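Side-chain contacts in acetyl-CoA acetyltransferase (Bacillus anthracis, PDB 3SS6), which probably catalyses the thiolase reaction, the reversible condensation of two acetyl-CoA molecules into acetoacetyl-CoA and free CoA: residues Q38-R43 against V257-S262; S93-I98 against G375-C380; A97-A102 against V278-A283; M261-A266 against L274-G279; K300-V305 against A388-A393. All coordinates share one frame; numbering follows the deposited sequence. Where two conformers were deposited one is given.

The five contacts sample the layered thiolase fold. Contacts 1 and 5 pack outer helices, 29-43 and 294-305, on the sheet of each half; their centres lie about 22 Å apart. Contacts 2 and 3, with centres about 7 Å apart, use successive turns of helix 93-107, which begins just after C91, an S-hydroxycysteine in this model. I98, which lies in both helix segments, touches instead L258 and L260 of contact 1 and I277 of contact 4. Contact 4 lies at the surface, its centre about 12 Å from that of contact 1, and shares V278 and G279 with contact 3; both pair with F390 of contact 5. S100, in the segment of contact 3, binds potassium at the subunit interface.

Contact 1: Q38-R43 against V257-S262; sequences QEAVKR and VLVLMS
A40 sits against V257 and V259, where an outer helix of the thiolase fold packs on the sheet of the N-terminal half. Its methyl does most of the work: CB comes within 3.5 Å of V257 CG1 and 3.9 Å of V259 CG2, so it rests between two residues that face the same side of the strand. The small alanine lets the backbone come close as well, and V259 CG2 lies 3.3 Å from A40 O. V259 offers that methyl because its CG1 is anti to the backbone N (chi1 176°), which puts CG2 beside the N and anti to the carbonyl carbon. The axes of the two segments approach to 7.9 Å, their N-to-C directions 36° apart. Further out, V13 on strand 7-19 also packs on A40, and V114 on strand 112-120 touches both V41 and V257. L258 turns to the other side of the sheet and meets I98 of helix 93-107. One turn of the outer helix is tied by a salt bridge between E39 and R43, while R43 NH1 also bonds to the backbone oxygen of D199. In that bridge R43 NE reaches E39 OE2 at 2.8 Å, the oxygen lying in the guanidinium plane and using its anti lone pair.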
# COMPACT_ATOMS: atom_id res chain seq x y z
N GLN A 38 22.45 -26.64 -5.71
CA GLN A 38 22.42 -28.00 -6.27
C GLN A 38 23.67 -28.34 -7.08
O GLN A 38 24.26 -29.42 -6.89
CB GLN A 38 21.16 -28.21 -7.11
CG GLN A 38 19.89 -28.20 -6.27
CD GLN A 38 18.62 -28.17 -7.10
OE1 GLN A 38 18.60 -27.62 -8.21
NE2 GLN A 38 17.54 -28.75 -6.58
N GLU A 39 24.08 -27.43 -7.95
CA GLU A 39 25.25 -27.69 -8.79
C GLU A 39 26.52 -27.68 -7.96
O GLU A 39 27.42 -28.48 -8.19
CB GLU A 39 25.33 -26.67 -9.93
CG GLU A 39 26.53 -26.88 -10.87
CD GLU A 39 26.48 -28.20 -11.65
OE1 GLU A 39 25.40 -28.81 -11.79
OE2 GLU A 39 27.56 -28.63 -12.13
N ALA A 40 26.59 -26.79 -6.97
CA ALA A 40 27.78 -26.76 -6.11
C ALA A 40 28.00 -28.11 -5.44
O ALA A 40 29.12 -28.63 -5.44
CB ALA A 40 27.67 -25.66 -5.06
N VAL A 41 26.94 -28.65 -4.86
CA VAL A 41 27.07 -29.92 -4.15
C VAL A 41 27.47 -31.03 -5.13
O VAL A 41 28.32 -31.87 -4.83
CB VAL A 41 25.78 -30.23 -3.36
CG1 VAL A 41 25.76 -31.68 -2.89
CG2 VAL A 41 25.62 -29.26 -2.19
N LYS A 42 26.87 -31.01 -6.32
CA LYS A 42 27.19 -32.00 -7.35
C LYS A 42 28.67 -31.99 -7.72
O LYS A 42 29.26 -33.04 -7.96
CB LYS A 42 26.36 -31.77 -8.61
CG LYS A 42 24.92 -32.24 -8.49
CD LYS A 42 24.08 -31.82 -9.69
CE LYS A 42 22.60 -32.08 -9.45
NZ LYS A 42 21.75 -31.47 -10.50
N ARG A 43 29.26 -30.80 -7.75
CA ARG A 43 30.67 -30.68 -8.08
C ARG A 43 31.61 -30.85 -6.90
O ARG A 43 32.80 -31.11 -7.09
CB ARG A 43 30.95 -29.31 -8.67
CG ARG A 43 30.19 -29.00 -9.91
CD ARG A 43 30.68 -27.68 -10.42
NE ARG A 43 30.01 -27.27 -11.64
CZ ARG A 43 30.50 -26.34 -12.46
NH1 ARG A 43 31.66 -25.75 -12.17
NH2 ARG A 43 29.84 -26.03 -13.56
N VAL A 257 27.99 -19.71 -4.73
CA VAL A 257 28.06 -20.73 -3.69
C VAL A 257 29.41 -21.45 -3.77
O VAL A 257 29.88 -21.76 -4.86
CB VAL A 257 26.92 -21.77 -3.90
CG1 VAL A 257 27.03 -22.90 -2.94
CG2 VAL A 257 25.54 -21.10 -3.76
N LEU A 258 30.03 -21.69 -2.61
CA LEU A 258 31.22 -22.53 -2.54
C LEU A 258 30.90 -23.76 -1.70
O LEU A 258 30.06 -23.70 -0.80
CB LEU A 258 32.38 -21.79 -1.86
CG LEU A 258 33.13 -20.69 -2.60
CD1 LEU A 258 32.19 -19.55 -3.00
CD2 LEU A 258 34.22 -20.19 -1.66
N VAL A 259 31.59 -24.87 -1.97
CA VAL A 259 31.56 -26.00 -1.05
C VAL A 259 32.89 -26.00 -0.32
O VAL A 259 33.96 -25.98 -0.94
CB VAL A 259 31.37 -27.36 -1.78
CG1 VAL A 259 31.46 -28.52 -0.78
CG2 VAL A 259 30.03 -27.39 -2.54
N LEU A 260 32.83 -25.96 1.01
CA LEU A 260 34.02 -25.94 1.84
C LEU A 260 34.04 -27.16 2.74
O LEU A 260 32.99 -27.64 3.16
CB LEU A 260 34.04 -24.67 2.72
CG LEU A 260 34.01 -23.33 1.97
CD1 LEU A 260 32.56 -22.78 1.85
CD2 LEU A 260 34.88 -22.33 2.69
N MET A 261 35.24 -27.66 3.04
CA MET A 261 35.34 -28.77 3.98
C MET A 261 36.73 -28.75 4.63
O MET A 261 37.60 -27.98 4.23
CB MET A 261 35.07 -30.11 3.28
CG MET A 261 36.12 -30.47 2.21
SD MET A 261 35.71 -32.02 1.35
CE MET A 261 34.22 -31.51 0.49
N SER A 262 36.92 -29.57 5.65
CA SER A 262 38.25 -29.67 6.24
C SER A 262 39.19 -30.31 5.22
O SER A 262 38.76 -31.11 4.39
CB SER A 262 38.23 -30.49 7.53
OG SER A 262 37.90 -31.85 7.26

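Contact 2: S93-I98 against G375-C380; sequences SGMQAI and GIASLC
M95 reaches from helix 93-98 to the strand and touches A377 and L379, and its side chain can be followed atom by atom. CB points at the strand, and CG lies anti to the backbone N (chi1 -179°), so the chain starts straight outward and stays extended through SD. The sulfur comes to 3.8 Å from L379 CD2 and equally close to A377 O. At the next bond the chain bends (chi3 -75°), which lays the terminal methyl on the strand itself: M95 CE sits 3.4 Å from A377 O and 3.7 Å from A377 CB. The same methyl is 4.0 Å from L379 CD2. L379 points back toward the helix, so the two side chains run past each other antiparallel. A377 and L379 are alternate residues of the strand, so both face the helix, while S378 between them leaves the strand pointing away from the helix, its OG hydrogen-bonded to V387 O. V387 and L389 on the adjacent strand, with T360 of helix 352-370, also pack on M95. Helix 93-107 belongs to the N-terminal half and strand 374-381 to the C-terminal one; this buried helix layer between the two sheets is characteristic of the α-β-α-β-α thiolase fold.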
# COMPACT_ATOMS: atom_id res chain seq x y z
N SER A 93 28.17 -9.45 2.93
CA SER A 93 27.42 -10.59 3.46
C SER A 93 27.87 -11.94 2.90
O SER A 93 28.04 -12.90 3.65
CB SER A 93 25.91 -10.43 3.23
OG SER A 93 25.43 -9.27 3.88
N GLY A 94 28.03 -12.01 1.58
CA GLY A 94 28.40 -13.26 0.93
C GLY A 94 29.80 -13.72 1.29
O GLY A 94 30.09 -14.92 1.29
N MET A 95 30.69 -12.77 1.58
CA MET A 95 32.04 -13.11 2.00
C MET A 95 32.01 -13.54 3.47
O MET A 95 32.68 -14.50 3.85
CB MET A 95 33.00 -11.95 1.76
CG MET A 95 34.44 -12.23 2.16
SD MET A 95 35.58 -10.94 1.64
CE MET A 95 35.67 -11.29 -0.12
N GLN A 96 31.23 -12.85 4.30
CA GLN A 96 31.12 -13.27 5.70
C GLN A 96 30.57 -14.70 5.80
O GLN A 96 30.96 -15.47 6.68
CB GLN A 96 30.22 -12.30 6.49
CG GLN A 96 30.05 -12.72 7.95
CD GLN A 96 31.37 -12.65 8.71
OE1 GLN A 96 32.07 -11.65 8.66
NE2 GLN A 96 31.71 -13.73 9.40
N ALA A 97 29.66 -15.06 4.90
CA ALA A 97 29.11 -16.42 4.92
C ALA A 97 30.23 -17.44 4.73
O ALA A 97 30.27 -18.46 5.41
CB ALA A 97 28.03 -16.60 3.83
N ILE A 98 31.15 -17.14 3.82
CA ILE A 98 32.28 -18.03 3.59
C ILE A 98 33.19 -18.06 4.82
O ILE A 98 33.69 -19.12 5.20
CB ILE A 98 33.08 -17.59 2.36
CG1 ILE A 98 32.21 -17.80 1.11
CG2 ILE A 98 34.42 -18.34 2.27
CD1 ILE A 98 32.71 -17.04 -0.12
N GLY A 375 45.73 -15.20 -3.84
CA GLY A 375 44.63 -14.31 -4.16
C GLY A 375 44.12 -13.55 -2.95
O GLY A 375 44.11 -14.06 -1.83
N ILE A 376 43.70 -12.30 -3.18
CA ILE A 376 43.01 -11.53 -2.15
C ILE A 376 41.69 -11.07 -2.73
O ILE A 376 41.65 -10.50 -3.82
CB ILE A 376 43.81 -10.27 -1.76
CG1 ILE A 376 45.18 -10.67 -1.20
CG2 ILE A 376 43.03 -9.45 -0.75
CD1 ILE A 376 46.10 -9.46 -0.92
N ALA A 377 40.60 -11.32 -2.00
CA ALA A 377 39.30 -10.78 -2.39
C ALA A 377 38.83 -9.86 -1.26
O ALA A 377 38.88 -10.22 -0.09
CB ALA A 377 38.29 -11.89 -2.62
N SER A 378 38.37 -8.66 -1.62
CA SER A 378 38.02 -7.70 -0.59
C SER A 378 36.97 -6.73 -1.09
O SER A 378 36.92 -6.41 -2.27
CB SER A 378 39.27 -6.92 -0.16
OG SER A 378 38.99 -6.01 0.89
N LEU A 379 36.13 -6.25 -0.18
CA LEU A 379 35.12 -5.28 -0.59
C LEU A 379 34.67 -4.37 0.53
O LEU A 379 34.77 -4.73 1.69
CB LEU A 379 33.94 -5.98 -1.27
CG LEU A 379 32.93 -6.80 -0.48
CD1 LEU A 379 31.92 -7.36 -1.47
CD2 LEU A 379 33.61 -7.93 0.28
N CYS A 380 34.20 -3.18 0.15
CA CYS A 380 33.67 -2.21 1.10
C CYS A 380 32.25 -2.61 1.44
O CYS A 380 31.64 -3.43 0.75
CB CYS A 380 33.70 -0.79 0.52
SG CYS A 380 32.59 -0.56 -0.94

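Contact 3: A97-A102 against V278-A283; sequences AIMSAA and VGYSVA. With K (potassium ion), chain F.
The Y280 ring receives M99 over one face, and A102 approaches it obliquely, where a central helix of the thiolase fold crosses a strand of the C-terminal half. M99 CB stands 4.2 Å above the ring plane, displaced toward the rim, and A102 CB is 4.2 Å from Y280 CE2. The sulfur makes a Met-aromatic contact: M99 SD is 5.3 Å from the ring centroid and 46° off the normal, a slanted approach rather than one straight over the ring. M99 bridges two residues on this side of the strand. Its CG lies 3.7 Å from Y280 CB, and a bend at the last torsion (chi3 56°) swings CE to 3.7 Å from V282 CG2. Both project toward the helix, while S281 between them leaves the strand on the side away from helix 97-102, and its OG hydrogen-bonds to A297 O. At its far end the ring is fixed by a hydrogen bond between Y280 OH and Q106 OE1, a turn further along the same helix. V109 of the second subunit packs on Y280 and T83 of that subunit on V282, so the contact borders the dimer interface. S100, next to M99, faces away from the strand and helps bind a potassium ion, together with Y85 of its own chain and with S100 and Y85 of the second subunit. S100 OG, which also bonds to Q96 NE2, lies 2.9 Å from the metal.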
# COMPACT_ATOMS: atom_id res chain seq x y z
N ALA A 97 29.66 -15.06 4.90
CA ALA A 97 29.11 -16.42 4.92
C ALA A 97 30.23 -17.44 4.73
O ALA A 97 30.27 -18.46 5.41
CB ALA A 97 28.03 -16.60 3.83
N ILE A 98 31.15 -17.14 3.82
CA ILE A 98 32.28 -18.03 3.59
C ILE A 98 33.19 -18.06 4.82
O ILE A 98 33.69 -19.12 5.20
CB ILE A 98 33.08 -17.59 2.36
CG1 ILE A 98 32.21 -17.80 1.11
CG2 ILE A 98 34.42 -18.34 2.27
CD1 ILE A 98 32.71 -17.04 -0.12
N MET A 99 33.41 -16.91 5.45
CA MET A 99 34.24 -16.84 6.65
C MET A 99 33.62 -17.61 7.82
O MET A 99 34.33 -18.32 8.55
CB MET A 99 34.49 -15.38 7.05
CG MET A 99 35.33 -14.66 6.00
SD MET A 99 35.05 -12.87 5.98
CE MET A 99 35.41 -12.46 7.69
N SER A 100 32.31 -17.49 7.97
CA SER A 100 31.60 -18.19 9.03
C SER A 100 31.64 -19.70 8.79
O SER A 100 31.77 -20.48 9.74
CB SER A 100 30.16 -17.67 9.13
OG SER A 100 30.15 -16.35 9.66
N ALA A 101 31.55 -20.11 7.53
CA ALA A 101 31.70 -21.52 7.19
C ALA A 101 33.10 -21.99 7.57
O ALA A 101 33.29 -23.08 8.16
CB ALA A 101 31.47 -21.74 5.68
N ALA A 102 34.10 -21.17 7.24
CA ALA A 102 35.48 -21.54 7.58
C ALA A 102 35.64 -21.69 9.09
O ALA A 102 36.30 -22.62 9.57
CB ALA A 102 36.45 -20.51 7.02
N VAL A 278 43.55 -19.15 3.62
CA VAL A 278 44.66 -18.94 4.56
C VAL A 278 44.41 -17.86 5.61
O VAL A 278 45.13 -17.80 6.60
CB VAL A 278 46.01 -18.70 3.86
CG1 VAL A 278 46.41 -19.93 3.03
CG2 VAL A 278 45.95 -17.47 2.99
N GLY A 279 43.39 -17.02 5.41
CA GLY A 279 43.07 -15.99 6.38
C GLY A 279 41.92 -15.10 5.95
O GLY A 279 41.48 -15.15 4.81
N TYR A 280 41.41 -14.31 6.89
CA TYR A 280 40.37 -13.34 6.59
C TYR A 280 40.40 -12.26 7.64
O TYR A 280 40.89 -12.48 8.75
CB TYR A 280 38.97 -13.99 6.52
CG TYR A 280 38.72 -15.01 7.61
CD1 TYR A 280 38.27 -14.63 8.87
CD2 TYR A 280 38.97 -16.37 7.39
CE1 TYR A 280 38.06 -15.56 9.87
CE2 TYR A 280 38.76 -17.30 8.38
CZ TYR A 280 38.30 -16.89 9.62
OH TYR A 280 38.10 -17.81 10.63
N SER A 281 39.89 -11.07 7.30
CA SER A 281 39.95 -9.95 8.21
C SER A 281 38.79 -8.98 8.01
O SER A 281 38.20 -8.91 6.93
CB SER A 281 41.27 -9.21 8.02
OG SER A 281 41.41 -8.82 6.67
N VAL A 282 38.47 -8.24 9.07
CA VAL A 282 37.36 -7.29 9.07
C VAL A 282 37.82 -6.00 9.75
O VAL A 282 38.42 -6.05 10.83
CB VAL A 282 36.15 -7.86 9.86
CG1 VAL A 282 35.02 -6.84 9.93
CG2 VAL A 282 35.65 -9.15 9.21
N ALA A 283 37.54 -4.86 9.13
CA ALA A 283 37.95 -3.58 9.72
C ALA A 283 36.81 -2.56 9.66
O ALA A 283 36.10 -2.48 8.66
CB ALA A 283 39.19 -3.03 9.00
K K F . 28.80 -16.89 12.22

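Contact 4: M261-A266 against L274-G279; sequences MSEEKA and LARIVG
R276 and E263 are joined by a two-pronged salt bridge whose flat groups are not coplanar: the carboxylate and guanidinium planes lie 47° apart. It joins the first residue of helix 263-269 to the start of the strand that follows; in the thiolase fold this helix leads from strand 252-262 of the N-terminal half to strand 275-284 of the C-terminal half, with strand 7-19 between them. The arginine approaches end-on. Its NH1 bonds to E263 OE1 at 2.9 Å and its NH2 to E263 OE2, also at 2.9 Å, both nearly straight. The oxygens lie close to the guanidinium plane, yet each nitrogen meets the carboxylate from above its plane, NH1 by as much as 51°. E263 stretches out from the first turn of the helix, while R276 bends at chi3 (66°), which turns its guanidinium toward E263. The carboxylate has another grip, since E263 OE1 also takes a hydrogen bond from N6 ND2, and E392 packs beside R276. The bridge lies at the surface and joins parts of the two halves. Just before E263 in the chain, S262 caps the helix, its OG accepting a hydrogen bond from K265 N at 3.0 Å.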
# COMPACT_ATOMS: atom_id res chain seq x y z
N MET A 261 35.24 -27.66 3.04
CA MET A 261 35.34 -28.77 3.98
C MET A 261 36.73 -28.75 4.63
O MET A 261 37.60 -27.98 4.23
CB MET A 261 35.07 -30.11 3.28
CG MET A 261 36.12 -30.47 2.21
SD MET A 261 35.71 -32.02 1.35
CE MET A 261 34.22 -31.51 0.49
N SER A 262 36.92 -29.57 5.65
CA SER A 262 38.25 -29.67 6.24
C SER A 262 39.19 -30.31 5.22
O SER A 262 38.76 -31.11 4.39
CB SER A 262 38.23 -30.49 7.53
OG SER A 262 37.90 -31.85 7.26
N GLU A 263 40.46 -29.95 5.28
CA GLU A 263 41.42 -30.55 4.39
C GLU A 263 41.49 -32.07 4.61
O GLU A 263 41.69 -32.84 3.66
CB GLU A 263 42.80 -29.92 4.57
CG GLU A 263 43.77 -30.34 3.46
CD GLU A 263 45.01 -29.47 3.39
OE1 GLU A 263 45.20 -28.62 4.28
OE2 GLU A 263 45.79 -29.64 2.43
N GLU A 264 41.31 -32.49 5.86
CA GLU A 264 41.31 -33.92 6.18
C GLU A 264 40.13 -34.64 5.53
O GLU A 264 40.29 -35.75 5.01
CB GLU A 264 41.33 -34.15 7.69
CG GLU A 264 42.64 -33.73 8.34
CD GLU A 264 42.81 -34.26 9.76
OE1 GLU A 264 41.79 -34.56 10.41
OE2 GLU A 264 43.97 -34.38 10.21
N LYS A 265 38.96 -34.00 5.52
CA LYS A 265 37.79 -34.56 4.87
C LYS A 265 38.02 -34.70 3.36
O LYS A 265 37.63 -35.69 2.75
CB LYS A 265 36.57 -33.67 5.12
CG LYS A 265 35.24 -34.25 4.64
CD LYS A 265 34.85 -35.45 5.50
CE LYS A 265 33.42 -35.88 5.23
NZ LYS A 265 33.08 -37.08 6.05
N ALA A 266 38.66 -33.70 2.76
CA ALA A 266 38.96 -33.78 1.33
C ALA A 266 39.92 -34.93 1.04
O ALA A 266 39.76 -35.66 0.07
CB ALA A 266 39.52 -32.46 0.82
N LEU A 274 40.07 -26.97 -5.06
CA LEU A 274 40.42 -25.86 -5.93
C LEU A 274 41.37 -24.91 -5.23
O LEU A 274 42.24 -24.31 -5.87
CB LEU A 274 39.16 -25.06 -6.32
CG LEU A 274 38.05 -25.81 -7.05
CD1 LEU A 274 36.82 -24.91 -7.17
CD2 LEU A 274 38.52 -26.26 -8.43
N ALA A 275 41.19 -24.76 -3.92
CA ALA A 275 41.87 -23.71 -3.17
C ALA A 275 41.77 -23.94 -1.67
O ALA A 275 40.94 -24.72 -1.21
CB ALA A 275 41.25 -22.35 -3.52
N ARG A 276 42.63 -23.26 -0.92
CA ARG A 276 42.53 -23.23 0.54
C ARG A 276 42.33 -21.81 1.02
O ARG A 276 42.72 -20.84 0.36
CB ARG A 276 43.79 -23.83 1.19
CG ARG A 276 45.04 -22.96 1.04
CD ARG A 276 46.22 -23.49 1.88
NE ARG A 276 46.69 -24.79 1.41
CZ ARG A 276 46.35 -25.96 1.96
NH1 ARG A 276 45.54 -26.00 3.01
NH2 ARG A 276 46.83 -27.09 1.45
N ILE A 277 41.69 -21.67 2.17
CA ILE A 277 41.59 -20.36 2.81
C ILE A 277 42.76 -20.21 3.77
O ILE A 277 42.98 -21.07 4.64
CB ILE A 277 40.25 -20.19 3.54
CG1 ILE A 277 39.11 -20.12 2.52
CG2 ILE A 277 40.27 -18.91 4.37
CD1 ILE A 277 37.70 -20.20 3.11
N VAL A 278 43.55 -19.15 3.62
CA VAL A 278 44.66 -18.94 4.56
C VAL A 278 44.41 -17.86 5.61
O VAL A 278 45.13 -17.80 6.60
CB VAL A 278 46.01 -18.70 3.86
CG1 VAL A 278 46.41 -19.93 3.03
CG2 VAL A 278 45.95 -17.47 2.99
N GLY A 279 43.39 -17.02 5.41
CA GLY A 279 43.07 -15.99 6.38
C GLY A 279 41.92 -15.10 5.95
O GLY A 279 41.48 -15.15 4.81

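Contact 5: K300-V305 against A388-A393; sequences KGLEKV and ALFIEA
F390 is the strand residue through which helix 300-305 is met, and three helix residues crowd round its ring. The closest approach is of ring to backbone. G301 has no side chain, so the ring end moves right up to the helix: F390 CZ is 3.5 Å from G301 CA and F390 CE2 3.6 Å from it. G301 O lies over one face of the ring, 4.1 Å above its plane and displaced toward the rim, and L302 N comes obliquely to 3.6 Å from F390 CZ. The second kind is apolar side-chain packing. L302 crosses F390 at about a right angle, with CD2 at 3.8 Å from F390 CE1, while V305 reaches in obliquely, its CG2 4.1 Å from F390 CD1. Backbone bonds fix the strand on both sides, F390 to V278 and G279 at the bulge of strand 275-284, and I391 to G375. K300, whose NZ bonds to V282 O, ties the helix to strand 275-284 as well. The segments run with N-to-C directions 35° apart, their axes approaching to 9.1 Å. An outer helix layer covering the C-terminal sheet in this way is characteristic of the five-layered thiolase fold.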
# COMPACT_ATOMS: atom_id res chain seq x y z
N LYS A 300 45.35 -5.28 7.60
CA LYS A 300 45.18 -6.10 8.80
C LYS A 300 45.39 -7.57 8.48
O LYS A 300 46.11 -8.29 9.20
CB LYS A 300 43.78 -5.87 9.38
CG LYS A 300 43.47 -6.57 10.69
CD LYS A 300 42.09 -6.16 11.19
CE LYS A 300 41.71 -6.83 12.50
NZ LYS A 300 40.37 -6.35 12.97
N GLY A 301 44.78 -8.02 7.40
CA GLY A 301 44.86 -9.40 6.97
C GLY A 301 46.24 -9.85 6.52
O GLY A 301 46.65 -10.97 6.80
N LEU A 302 46.95 -8.98 5.80
CA LEU A 302 48.30 -9.30 5.33
C LEU A 302 49.23 -9.54 6.51
O LEU A 302 50.10 -10.41 6.48
CB LEU A 302 48.85 -8.17 4.45
CG LEU A 302 48.26 -7.97 3.04
CD1 LEU A 302 48.71 -6.64 2.47
CD2 LEU A 302 48.66 -9.11 2.10
N GLU A 303 49.02 -8.77 7.58
CA GLU A 303 49.81 -8.91 8.79
C GLU A 303 49.56 -10.29 9.39
O GLU A 303 50.48 -10.95 9.88
CB GLU A 303 49.43 -7.82 9.80
CG GLU A 303 50.61 -7.05 10.36
CD GLU A 303 51.52 -7.90 11.23
OE1 GLU A 303 51.06 -8.95 11.71
OE2 GLU A 303 52.69 -7.51 11.42
N LYS A 304 48.30 -10.72 9.35
CA LYS A 304 47.90 -12.00 9.92
C LYS A 304 48.46 -13.19 9.16
O LYS A 304 48.87 -14.17 9.77
CB LYS A 304 46.37 -12.10 10.00
CG LYS A 304 45.76 -11.46 11.24
CD LYS A 304 44.39 -10.85 10.95
CE LYS A 304 43.52 -11.78 10.12
NZ LYS A 304 43.16 -13.02 10.85
N VAL A 305 48.46 -13.12 7.83
CA VAL A 305 48.89 -14.24 7.01
C VAL A 305 50.36 -14.14 6.61
O VAL A 305 50.90 -15.04 5.97
CB VAL A 305 48.03 -14.41 5.74
CG1 VAL A 305 46.56 -14.53 6.12
CG2 VAL A 305 48.25 -13.26 4.78
N ALA A 388 38.23 -8.74 4.03
CA ALA A 388 39.18 -9.33 3.08
C ALA A 388 39.36 -10.82 3.33
O ALA A 388 39.36 -11.29 4.48
CB ALA A 388 40.52 -8.61 3.14
N LEU A 389 39.53 -11.56 2.24
CA LEU A 389 39.68 -13.01 2.27
C LEU A 389 40.95 -13.37 1.52
O LEU A 389 41.19 -12.87 0.42
CB LEU A 389 38.45 -13.66 1.61
CG LEU A 389 38.42 -15.18 1.60
CD1 LEU A 389 38.42 -15.74 3.01
CD2 LEU A 389 37.20 -15.66 0.82
N PHE A 390 41.77 -14.23 2.12
CA PHE A 390 43.08 -14.57 1.57
C PHE A 390 43.09 -16.05 1.22
O PHE A 390 42.82 -16.89 2.08
CB PHE A 390 44.17 -14.24 2.59
CG PHE A 390 44.23 -12.79 2.94
CD1 PHE A 390 45.17 -11.95 2.37
CD2 PHE A 390 43.29 -12.24 3.82
CE1 PHE A 390 45.20 -10.59 2.68
CE2 PHE A 390 43.31 -10.89 4.13
CZ PHE A 390 44.27 -10.06 3.57
N ILE A 391 43.36 -16.36 -0.05
CA ILE A 391 43.28 -17.74 -0.51
C ILE A 391 44.52 -18.15 -1.30
O ILE A 391 45.26 -17.31 -1.82
CB ILE A 391 42.03 -17.99 -1.37
CG1 ILE A 391 42.11 -17.18 -2.67
CG2 ILE A 391 40.75 -17.66 -0.61
CD1 ILE A 391 41.06 -17.60 -3.68
N GLU A 392 44.74 -19.46 -1.37
CA GLU A 392 45.79 -20.00 -2.24
C GLU A 392 45.16 -21.06 -3.13
O GLU A 392 44.57 -22.02 -2.63
CB GLU A 392 46.94 -20.61 -1.42
CG GLU A 392 47.72 -19.55 -0.64
CD GLU A 392 48.80 -20.13 0.26
OE1 GLU A 392 48.81 -21.35 0.52
OE2 GLU A 392 49.64 -19.33 0.72
N ALA A 393 45.28 -20.89 -4.44
CA ALA A 393 44.83 -21.92 -5.37
C ALA A 393 45.73 -23.14 -5.24
O ALA A 393 46.95 -23.01 -5.03
CB ALA A 393 44.85 -21.39 -6.80